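Local coordinates for glycerol-3-phosphate dehydrogenase [NAD(+)] (Dunaliella salina, PDB 6IUY), which probably reduces dihydroxyacetone phosphate to sn-glycerol 3-phosphate with NADH and, through a second, phosphatase-like domain, carries it on to glycerol, at residues A346-A351 / S435-L440; V373-L378 / I402-L407; I426-R431 / L450-P455. All coordinates share one frame; numbering follows the deposited sequence.

Overall arrangement
All three contacts belong to the mixed sheet of the NAD-binding domain; contacts 1 and 2 both reach the NAD pocket at one end, while contact 3 lies at the sheet's outer strand. Contact 2 is the buried backbone core, where strands 374-377 and 404-408 join through hydrogen bonds. Contact 1, also buried, sets helix 431-441 against strand 346-349 of the same sheet and is made mainly of apolar side chains. Contact 3 is only partly buried, and mixes strand pairing with ring packing and a capped helix start. Trp437 ties contact 1 to Ile376 of contact 2 and Ile426 of contact 3, while Ser405 of contact 2 bonds to Ala429 of contact 3.

Contact 1: residues A346-A351 / S435-L440; sequences ALIFCA and SLWQQL. With NAD (nicotinamide-adenine-dinucleotide), chain C.
The indole of Trp437 leans on Ala346, Leu347 and Ile348 at an oblique tilt, neither flat against the strand nor squarely edge-on. Its six-membered ring does all the touching: corner CH2 meets the methyl CB of Ala346 at 3.9 Å and the carbonyl oxygen Leu347 O at 3.8 Å, while CZ3 lies 4.0 Å from Ile348 CG1. Beyond the two segments the same ring packs on strand 374-377, with Trp437 CH2 against Ile376 CG2. The indole reaches this far because its CG stands anti to the carbonyl carbon (chi1 -65°), which carries the ring off the helix toward the sheet. Ala346 points toward the helix, and its small side chain leaves room for the ring. Ile348 and the indole pass alongside one another, running opposite ways, and the end of the isoleucine continues to Leu440, with Ile348 CD1 4.2 Å from Leu440 CD2. With an alanine at Trp437, helix and sheet are likely to be left with a gap, and Ala346, Ile348 and Ile376 to lose the ring they share.

Helix 431-441 crosses the strand steeply, at 68°, with the axes 11.2 Å apart, a spacing that a large aromatic can span. Helix 266-282 packs beside it against Ile348 and Leu440, and its Ser278 OG bonds to Leu440 O. At the other end of the segment Cys350 and Ala351 line the NAD pocket, Ala351 C lying 3.6 Å from C5D of the cofactor. Leu347 O is bonded within the sheet to the amide of Ile376; against this strand the helix is seated by shape and apolar burial.

Contact 2: residues V373-L378 / I402-L407; sequences VKAISL and IDCSVL
Val373 and Ile402 meet at the start of the pairing, where the methyl CG1 of Val373 sits in the fork of the isoleucine, between Ile402 CG2 and Ile402 CD1; the three are modelled very close together, and their exact spacing is doubtful. Ile402 holds CG1 between its backbone N and carbonyl carbon (chi1 54°), which, with the chain then extended, brings CD1 to Ala375 CB at 3.5 Å. Alanine suits that place: its single methyl is all that lies against the isoleucine tip. From there the backbones join. Ser405 N bonds to Ala375 O, Ser377 N to Ser405 O, and Leu407 N to Ser377 O, all at 3.0 to 3.1 Å; the first link, Ala375 N to Asp403 O, is weak. This zigzag is that of neighbouring parallel strands, here in the Rossmann-type sheet, with helix 392-400 in the connection between them.

Ile376 and Ser405 share one face, where Ile376 CD1 reaches past the serine to the Val406 backbone, 3.7 Å from Val406 C, and helix 431-441 covers them. Helix 392-400 packs on the other face, against Cys404, Ser377 and Val406. One water joins Ala375 O to Ser405 OG, whose stronger partner is Ala429 N; another bridges Leu378 O and Leu407 O. Leu378, with CD1 on Leu407 CB, touches NAD beside Cys350.

Contact 3: residues I426-R431 / L450-P455; sequences IAYANR and LLADVP
Tyr428 and Val454 reach across to the opposite segment by different turns of chi1. The tyrosine sets its CG between its backbone N and carbonyl carbon (chi1 52°), which swings the ring back over the end of strand 446-451; the valine has CG1 anti to its backbone N, leaving CG2 directed at Ala427. One face of the Tyr428 ring takes Leu451 O and Ala452 CA, the latter a CH-pi contact 4.2 Å from the ring centroid, and Arg431 CA lies over the opposite face. At the edge, in the ring plane, Leu450 CB comes 4.0 Å from Tyr428 CE2. An aromatic fits here because it can be sandwiched between backbone atoms and still pack at its rim. Val454 CG2 is 3.6 Å from Ala427 CB, and a small alanine allows the new helix to come this near.

Leu451 N bonds to Ile426 O at 3.1 Å, and Tyr428 N to Leu451 O at 3.1 Å, the latter with the donor nearly on the line of the C=O (C=O...N 174°). Leu451 O also receives a CA-H contact from Ala427 CA at 3.2 Å. Ile426 CG2 rests 3.9 Å from Leu450 CD2, the two side chains running alongside each other on one face of the sheet.

Asp453, the centre of an inverse gamma turn, is the N-cap of helix 454-477: OD1 takes the amide of Gly456, while OD2 bonds to Thr510 OG1 and Arg507 N. The pairing closes a beta-alpha-beta unit in which helix 431-441 links strand 422-427 to strand 446-451, the outermost of the sheet in this chain; on its other side, strand 422-427 runs antiparallel to strand 404-408.

Contact 1: residues A346-A351 / S435-L440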
loop_
_atom_site.group_PDB
_atom_site.type_symbol
_atom_site.label_atom_id
_atom_site.label_comp_id
_atom_site.label_asym_id
_atom_site.label_seq_id
_atom_site.Cartn_x
_atom_site.Cartn_y
_atom_site.Cartn_z
ATOM N N ALA A 346 17.233 -20.851 -18.345
ATOM C CA ALA A 346 16.525 -19.719 -17.768
ATOM C C ALA A 346 15.762 -18.985 -18.859
ATOM O O ALA A 346 16.370 -18.359 -19.709
ATOM C CB ALA A 346 17.509 -18.786 -17.078
ATOM N N LEU A 347 14.439 -19.081 -18.843
ATOM C CA LEU A 347 13.605 -18.399 -19.832
ATOM C C LEU A 347 12.944 -17.141 -19.275
ATOM O O LEU A 347 12.219 -17.219 -18.289
ATOM C CB LEU A 347 12.495 -19.328 -20.345
ATOM C CG LEU A 347 12.791 -20.467 -21.313
ATOM C CD1 LEU A 347 11.485 -21.187 -21.664
ATOM C CD2 LEU A 347 13.438 -19.903 -22.568
ATOM N N ILE A 348 13.163 -16.006 -19.936
ATOM C CA ILE A 348 12.477 -14.769 -19.627
ATOM C C ILE A 348 11.390 -14.529 -20.674
ATOM O O ILE A 348 11.660 -14.436 -21.867
ATOM C CB ILE A 348 13.470 -13.581 -19.575
ATOM C CG1 ILE A 348 14.567 -13.873 -18.564
ATOM C CG2 ILE A 348 12.775 -12.290 -19.173
ATOM C CD1 ILE A 348 15.772 -12.987 -18.690
ATOM N N PHE A 349 10.140 -14.465 -20.235
ATOM C CA PHE A 349 9.064 -14.165 -21.154
ATOM C C PHE A 349 8.715 -12.669 -21.055
ATOM O O PHE A 349 8.317 -12.194 -19.991
ATOM C CB PHE A 349 7.853 -15.054 -20.871
ATOM C CG PHE A 349 8.062 -16.498 -21.266
ATOM C CD1 PHE A 349 7.862 -16.909 -22.581
ATOM C CD2 PHE A 349 8.466 -17.443 -20.331
ATOM C CE1 PHE A 349 8.072 -18.246 -22.965
ATOM C CE2 PHE A 349 8.666 -18.785 -20.706
ATOM C CZ PHE A 349 8.469 -19.176 -22.030
ATOM N N CYS A 350 8.893 -11.935 -22.162
ATOM C CA CYS A 350 8.627 -10.494 -22.229
ATOM C C CYS A 350 8.140 -10.071 -23.616
ATOM O O CYS A 350 8.859 -9.434 -24.368
ATOM C CB CYS A 350 9.868 -9.692 -21.854
ATOM S SG CYS A 350 9.518 -7.937 -21.502
ATOM N N ALA A 351 6.911 -10.436 -23.960
ATOM C CA ALA A 351 6.349 -10.064 -25.252
ATOM C C ALA A 351 4.969 -9.501 -24.997
ATOM O O ALA A 351 4.354 -9.899 -24.021
ATOM C CB ALA A 351 6.281 -11.281 -26.187
ATOM N N SER A 435 16.377 -16.360 -5.825
ATOM C CA SER A 435 17.800 -16.075 -5.719
ATOM C C SER A 435 18.494 -15.936 -7.093
ATOM O O SER A 435 19.305 -15.025 -7.317
ATOM C CB SER A 435 18.480 -17.178 -4.901
ATOM O OG SER A 435 19.892 -17.046 -4.975
ATOM N N LEU A 436 18.196 -16.867 -7.994
ATOM C CA LEU A 436 18.713 -16.842 -9.362
ATOM C C LEU A 436 18.263 -15.578 -10.101
ATOM O O LEU A 436 19.081 -14.803 -10.595
ATOM C CB LEU A 436 18.235 -18.090 -10.118
ATOM C CG LEU A 436 18.812 -18.362 -11.515
ATOM C CD1 LEU A 436 20.238 -18.881 -11.406
ATOM C CD2 LEU A 436 17.926 -19.339 -12.303
ATOM N N TRP A 437 16.953 -15.364 -10.152
ATOM C CA TRP A 437 16.407 -14.180 -10.808
ATOM C C TRP A 437 16.965 -12.872 -10.249
ATOM O O TRP A 437 17.265 -11.940 -11.008
ATOM C CB TRP A 437 14.887 -14.190 -10.716
ATOM C CG TRP A 437 14.278 -15.315 -11.475
ATOM C CD1 TRP A 437 13.375 -16.222 -11.015
ATOM C CD2 TRP A 437 14.550 -15.676 -12.841
ATOM N NE1 TRP A 437 13.045 -17.109 -12.018
ATOM C CE2 TRP A 437 13.765 -16.796 -13.138
ATOM C CE3 TRP A 437 15.368 -15.141 -13.834
ATOM C CZ2 TRP A 437 13.782 -17.401 -14.398
ATOM C CZ3 TRP A 437 15.366 -15.730 -15.085
ATOM C CH2 TRP A 437 14.589 -16.850 -15.352
ATOM N N GLN A 438 17.128 -12.788 -8.933
ATOM C CA GLN A 438 17.630 -11.551 -8.357
ATOM C C GLN A 438 19.045 -11.288 -8.809
ATOM O O GLN A 438 19.395 -10.146 -9.144
ATOM C CB GLN A 438 17.572 -11.569 -6.829
ATOM C CG GLN A 438 18.093 -10.272 -6.206
ATOM C CD GLN A 438 17.921 -10.234 -4.686
ATOM O OE1 GLN A 438 17.812 -11.273 -4.032
ATOM N NE2 GLN A 438 17.899 -9.037 -4.128
ATOM N N GLN A 439 19.871 -12.334 -8.813
ATOM C CA GLN A 439 21.245 -12.204 -9.290
ATOM C C GLN A 439 21.239 -11.814 -10.772
ATOM O O GLN A 439 22.059 -11.029 -11.203
ATOM C CB GLN A 439 22.045 -13.503 -9.063
ATOM C CG GLN A 439 23.481 -13.464 -9.635
ATOM C CD GLN A 439 24.329 -14.697 -9.250
ATOM O OE1 GLN A 439 23.863 -15.596 -8.537
ATOM N NE2 GLN A 439 25.575 -14.731 -9.726
ATOM N N LEU A 440 20.285 -12.329 -11.538
ATOM C CA LEU A 440 20.234 -12.019 -12.968
ATOM C C LEU A 440 19.825 -10.556 -13.254
ATOM O O LEU A 440 20.500 -9.847 -14.015
ATOM C CB LEU A 440 19.276 -12.982 -13.663
ATOM C CG LEU A 440 19.374 -13.141 -15.176
ATOM C CD1 LEU A 440 20.804 -13.482 -15.585
ATOM C CD2 LEU A 440 18.391 -14.211 -15.637
HETATM P PA NAD C . 6.558 -3.427 -27.291
HETATM O O1A NAD C . 7.752 -2.597 -27.523
HETATM O O2A NAD C . 5.371 -2.670 -26.712
HETATM O O5B NAD C . 6.045 -4.099 -28.683
HETATM C C5B NAD C . 6.960 -4.296 -29.771
HETATM C C4B NAD C . 7.147 -5.813 -30.030
HETATM O O4B NAD C . 6.035 -6.323 -30.485
HETATM C C3B NAD C . 8.158 -6.014 -31.162
HETATM O O3B NAD C . 9.369 -6.419 -30.717
HETATM C C2B NAD C . 7.525 -7.107 -32.046
HETATM O O2B NAD C . 8.574 -8.124 -32.365
HETATM C C1B NAD C . 6.571 -7.581 -31.320
HETATM N N9A NAD C . 5.568 -8.102 -32.148
HETATM C C8A NAD C . 4.827 -7.467 -33.085
HETATM N N7A NAD C . 3.991 -8.381 -33.625
HETATM C C5A NAD C . 4.226 -9.587 -33.042
HETATM C C6A NAD C . 3.679 -10.844 -33.228
HETATM N N6A NAD C . 2.660 -11.198 -34.156
HETATM N N1A NAD C . 4.098 -11.875 -32.483
HETATM C C2A NAD C . 5.076 -11.677 -31.554
HETATM N N3A NAD C . 5.624 -10.453 -31.377
HETATM C C4A NAD C . 5.194 -9.412 -32.124
HETATM O O3 NAD C . 6.977 -4.610 -26.290
HETATM P PN NAD C . 7.582 -4.464 -24.812
HETATM O O1N NAD C . 7.905 -3.015 -24.495
HETATM O O2N NAD C . 8.831 -5.301 -24.657
HETATM O O5D NAD C . 6.449 -4.910 -23.808
HETATM C C5D NAD C . 6.043 -6.263 -23.711
HETATM C C4D NAD C . 5.469 -6.465 -22.301
HETATM O O4D NAD C . 6.186 -5.801 -21.413
HETATM C C3D NAD C . 4.077 -5.868 -22.254
HETATM O O3D NAD C . 3.248 -6.749 -21.668
HETATM C C2D NAD C . 4.217 -4.588 -21.384
HETATM O O2D NAD C . 2.891 -4.323 -20.766
HETATM C C1D NAD C . 5.161 -4.894 -20.540
HETATM N N1N NAD C . 5.906 -3.774 -20.002
HETATM C C2N NAD C . 6.328 -2.720 -20.785
HETATM C C3N NAD C . 7.045 -1.667 -20.220
HETATM C C7N NAD C . 7.476 -0.493 -21.127
HETATM O O7N NAD C . 7.846 0.557 -20.639
HETATM N N7N NAD C . 7.444 -0.680 -22.556
HETATM C C4N NAD C . 7.352 -1.657 -18.876
HETATM C C5N NAD C . 6.958 -2.725 -18.089
HETATM C C6N NAD C . 6.246 -3.777 -18.667
#

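Contact 2: residues V373-L378 / I402-L407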
loop_
_atom_site.group_PDB
_atom_site.type_symbol
_atom_site.label_atom_id
_atom_site.label_comp_id
_atom_site.label_asym_id
_atom_site.label_seq_id
_atom_site.Cartn_x
_atom_site.Cartn_y
_atom_site.Cartn_z
ATOM N N VAL A 373 13.422 -26.362 -16.474
ATOM C CA VAL A 373 13.741 -24.995 -16.873
ATOM C C VAL A 373 13.082 -23.990 -15.929
ATOM O O VAL A 373 11.938 -24.168 -15.541
ATOM C CB VAL A 373 13.298 -24.694 -18.326
ATOM C CG1 VAL A 373 11.819 -24.922 -18.480
ATOM C CG2 VAL A 373 13.612 -23.254 -18.678
ATOM N N LYS A 374 13.806 -22.936 -15.574
ATOM C CA LYS A 374 13.231 -21.866 -14.758
ATOM C C LYS A 374 12.648 -20.805 -15.704
ATOM O O LYS A 374 13.292 -20.429 -16.692
ATOM C CB LYS A 374 14.280 -21.246 -13.827
ATOM C CG LYS A 374 15.084 -22.242 -12.973
ATOM C CD LYS A 374 14.225 -22.911 -11.900
ATOM C CE LYS A 374 15.004 -23.950 -11.095
ATOM N NZ LYS A 374 16.389 -23.501 -10.712
ATOM N N ALA A 375 11.434 -20.339 -15.426
ATOM C CA ALA A 375 10.839 -19.274 -16.230
ATOM C C ALA A 375 10.548 -18.033 -15.377
ATOM O O ALA A 375 10.282 -18.137 -14.177
ATOM C CB ALA A 375 9.570 -19.762 -16.897
ATOM N N ILE A 376 10.602 -16.860 -16.000
ATOM C CA ILE A 376 10.043 -15.656 -15.383
ATOM C C ILE A 376 9.341 -14.837 -16.443
ATOM O O ILE A 376 9.759 -14.802 -17.593
ATOM C CB ILE A 376 11.114 -14.802 -14.691
ATOM C CG1 ILE A 376 10.468 -13.663 -13.889
ATOM C CG2 ILE A 376 12.118 -14.285 -15.713
ATOM C CD1 ILE A 376 11.428 -12.965 -12.891
ATOM N N SER A 377 8.258 -14.189 -16.045
ATOM C CA SER A 377 7.466 -13.372 -16.953
ATOM C C SER A 377 7.541 -11.906 -16.554
ATOM O O SER A 377 7.432 -11.559 -15.374
ATOM C CB SER A 377 6.018 -13.851 -16.949
ATOM O OG SER A 377 5.208 -12.982 -17.713
ATOM N N LEU A 378 7.771 -11.051 -17.539
ATOM C CA LEU A 378 7.791 -9.611 -17.356
ATOM C C LEU A 378 6.527 -9.002 -17.955
ATOM O O LEU A 378 6.356 -7.786 -17.971
ATOM C CB LEU A 378 9.031 -9.009 -18.020
ATOM C CG LEU A 378 10.326 -8.958 -17.216
ATOM C CD1 LEU A 378 10.685 -10.327 -16.631
ATOM C CD2 LEU A 378 11.447 -8.436 -18.087
ATOM N N ILE A 402 6.130 -25.784 -16.398
ATOM C CA ILE A 402 7.206 -25.311 -15.550
ATOM C C ILE A 402 6.724 -24.196 -14.619
ATOM O O ILE A 402 5.712 -23.531 -14.878
ATOM C CB ILE A 402 8.379 -24.797 -16.377
ATOM C CG1 ILE A 402 7.894 -23.741 -17.364
ATOM C CG2 ILE A 402 9.055 -25.948 -17.134
ATOM C CD1 ILE A 402 9.029 -23.056 -18.090
ATOM N N ASP A 403 7.467 -23.982 -13.540
ATOM C CA ASP A 403 7.114 -22.935 -12.597
ATOM C C ASP A 403 7.552 -21.588 -13.145
ATOM O O ASP A 403 8.575 -21.489 -13.817
ATOM C CB ASP A 403 7.730 -23.209 -11.227
ATOM C CG ASP A 403 6.921 -24.219 -10.432
ATOM O OD1 ASP A 403 6.143 -23.808 -9.537
ATOM O OD2 ASP A 403 7.036 -25.428 -10.731
ATOM N N CYS A 404 6.761 -20.554 -12.875
ATOM C CA CYS A 404 7.032 -19.253 -13.474
ATOM C C CYS A 404 6.904 -18.117 -12.467
ATOM O O CYS A 404 5.824 -17.867 -11.937
ATOM C CB CYS A 404 6.099 -19.024 -14.659
ATOM S SG CYS A 404 6.482 -17.526 -15.632
ATOM N N SER A 405 8.023 -17.449 -12.211
ATOM C CA SER A 405 8.048 -16.248 -11.390
ATOM C C SER A 405 7.573 -15.040 -12.217
ATOM O O SER A 405 7.287 -15.186 -13.412
ATOM C CB SER A 405 9.464 -16.002 -10.870
ATOM O OG SER A 405 9.944 -17.119 -10.147
ATOM N N VAL A 406 7.498 -13.861 -11.591
ATOM C CA VAL A 406 7.238 -12.614 -12.306
ATOM C C VAL A 406 8.153 -11.505 -11.834
ATOM O O VAL A 406 8.688 -11.541 -10.713
ATOM C CB VAL A 406 5.796 -12.125 -12.147
ATOM C CG1 VAL A 406 4.812 -13.143 -12.731
ATOM C CG2 VAL A 406 5.497 -11.771 -10.663
ATOM N N LEU A 407 8.359 -10.528 -12.711
ATOM C CA LEU A 407 9.059 -9.318 -12.330
ATOM C C LEU A 407 8.103 -8.184 -12.642
ATOM O O LEU A 407 7.778 -7.961 -13.807
ATOM C CB LEU A 407 10.382 -9.162 -13.085
ATOM C CG LEU A 407 11.304 -7.958 -12.838
ATOM C CD1 LEU A 407 12.669 -8.255 -13.420
ATOM C CD2 LEU A 407 10.768 -6.686 -13.476
HETATM O O HOH W 1 10.928 -19.458 -11.595
HETATM O O HOH W 2 7.744 -6.541 -15.943
#

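Contact 3: residues I426-R431 / L450-P455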
loop_
_atom_site.group_PDB
_atom_site.type_symbol
_atom_site.label_atom_id
_atom_site.label_comp_id
_atom_site.label_asym_id
_atom_site.label_seq_id
_atom_site.Cartn_x
_atom_site.Cartn_y
_atom_site.Cartn_z
ATOM N N ILE A 426 10.451 -8.907 -7.636
ATOM C CA ILE A 426 10.411 -10.220 -8.262
ATOM C C ILE A 426 9.652 -11.159 -7.353
ATOM O O ILE A 426 10.078 -11.420 -6.240
ATOM C CB ILE A 426 11.822 -10.779 -8.564
ATOM C CG1 ILE A 426 12.344 -10.163 -9.870
ATOM C CG2 ILE A 426 11.769 -12.298 -8.687
ATOM C CD1 ILE A 426 13.717 -10.679 -10.329
ATOM N N ALA A 427 8.514 -11.656 -7.827
ATOM C CA ALA A 427 7.720 -12.582 -7.050
ATOM C C ALA A 427 8.044 -13.999 -7.492
ATOM O O ALA A 427 7.730 -14.378 -8.618
ATOM C CB ALA A 427 6.251 -12.285 -7.214
ATOM N N TYR A 428 8.671 -14.773 -6.607
ATOM C CA TYR A 428 9.241 -16.070 -6.978
ATOM C C TYR A 428 8.254 -17.212 -6.820
ATOM O O TYR A 428 7.399 -17.204 -5.925
ATOM C CB TYR A 428 10.514 -16.357 -6.164
ATOM C CG TYR A 428 10.373 -16.229 -4.658
ATOM C CD1 TYR A 428 9.642 -17.161 -3.919
ATOM C CD2 TYR A 428 10.988 -15.187 -3.968
ATOM C CE1 TYR A 428 9.521 -17.045 -2.543
ATOM C CE2 TYR A 428 10.878 -15.073 -2.587
ATOM C CZ TYR A 428 10.146 -16.005 -1.888
ATOM O OH TYR A 428 10.028 -15.883 -0.526
ATOM N N ALA A 429 8.379 -18.196 -7.708
ATOM C CA ALA A 429 7.529 -19.376 -7.692
ATOM C C ALA A 429 7.882 -20.234 -6.488
ATOM O O ALA A 429 7.023 -20.863 -5.875
ATOM C CB ALA A 429 7.694 -20.172 -9.001
ATOM N N ASN A 430 9.173 -20.252 -6.185
ATOM C CA ASN A 430 9.724 -20.896 -5.007
ATOM C C ASN A 430 11.012 -20.167 -4.693
ATOM O O ASN A 430 11.516 -19.434 -5.538
ATOM C CB ASN A 430 9.961 -22.385 -5.247
ATOM C CG ASN A 430 10.454 -22.665 -6.641
ATOM O OD1 ASN A 430 11.603 -22.360 -6.976
ATOM N ND2 ASN A 430 9.580 -23.228 -7.478
ATOM N N ARG A 431 11.542 -20.345 -3.491
ATOM C CA ARG A 431 12.655 -19.524 -3.012
ATOM C C ARG A 431 13.962 -19.697 -3.776
ATOM O O ARG A 431 14.791 -18.779 -3.808
ATOM C CB ARG A 431 12.922 -19.814 -1.530
ATOM C CG ARG A 431 12.195 -18.895 -0.558
ATOM C CD ARG A 431 12.308 -19.421 0.869
ATOM N NE ARG A 431 11.634 -18.557 1.835
ATOM C CZ ARG A 431 11.397 -18.901 3.097
ATOM N NH1 ARG A 431 11.771 -20.099 3.536
ATOM N NH2 ARG A 431 10.777 -18.057 3.919
ATOM N N LEU A 450 12.488 -9.186 -3.227
ATOM C CA LEU A 450 11.879 -10.521 -3.373
ATOM C C LEU A 450 10.616 -10.674 -2.539
ATOM O O LEU A 450 10.559 -10.291 -1.376
ATOM C CB LEU A 450 12.868 -11.637 -3.005
ATOM C CG LEU A 450 14.081 -11.851 -3.909
ATOM C CD1 LEU A 450 14.932 -13.004 -3.391
ATOM C CD2 LEU A 450 13.698 -12.105 -5.355
ATOM N N LEU A 451 9.599 -11.253 -3.153
ATOM C CA LEU A 451 8.296 -11.368 -2.539
ATOM C C LEU A 451 7.795 -12.738 -2.878
ATOM O O LEU A 451 8.094 -13.235 -3.959
ATOM C CB LEU A 451 7.334 -10.317 -3.075
ATOM C CG LEU A 451 7.026 -9.087 -2.243
ATOM C CD1 LEU A 451 8.298 -8.459 -1.783
ATOM C CD2 LEU A 451 6.228 -8.120 -3.097
ATOM N N ALA A 452 7.019 -13.346 -1.985
ATOM C CA ALA A 452 6.449 -14.643 -2.293
ATOM C C ALA A 452 5.120 -14.519 -3.048
ATOM O O ALA A 452 4.679 -15.490 -3.671
ATOM C CB ALA A 452 6.271 -15.444 -1.033
ATOM N N ASP A 453 4.501 -13.331 -3.028
ATOM C CA ASP A 453 3.127 -13.161 -3.545
ATOM C C ASP A 453 3.039 -13.009 -5.073
ATOM O O ASP A 453 2.812 -11.899 -5.578
ATOM C CB ASP A 453 2.446 -11.934 -2.889
ATOM C CG ASP A 453 0.959 -11.829 -3.238
ATOM O OD1 ASP A 453 0.458 -12.650 -4.038
ATOM O OD2 ASP A 453 0.277 -10.922 -2.717
ATOM N N VAL A 454 3.170 -14.113 -5.810
ATOM C CA VAL A 454 3.144 -14.038 -7.274
ATOM C C VAL A 454 1.763 -13.614 -7.801
ATOM O O VAL A 454 1.665 -12.806 -8.726
ATOM C CB VAL A 454 3.545 -15.389 -7.940
ATOM C CG1 VAL A 454 3.202 -15.369 -9.429
ATOM C CG2 VAL A 454 5.036 -15.679 -7.754
ATOM N N PRO A 455 0.687 -14.158 -7.224
ATOM C CA PRO A 455 -0.619 -13.726 -7.733
ATOM C C PRO A 455 -0.913 -12.229 -7.501
ATOM O O PRO A 455 -1.626 -11.629 -8.302
ATOM C CB PRO A 455 -1.619 -14.614 -6.973
ATOM C CG PRO A 455 -0.849 -15.332 -5.927
ATOM C CD PRO A 455 0.597 -15.304 -6.296
#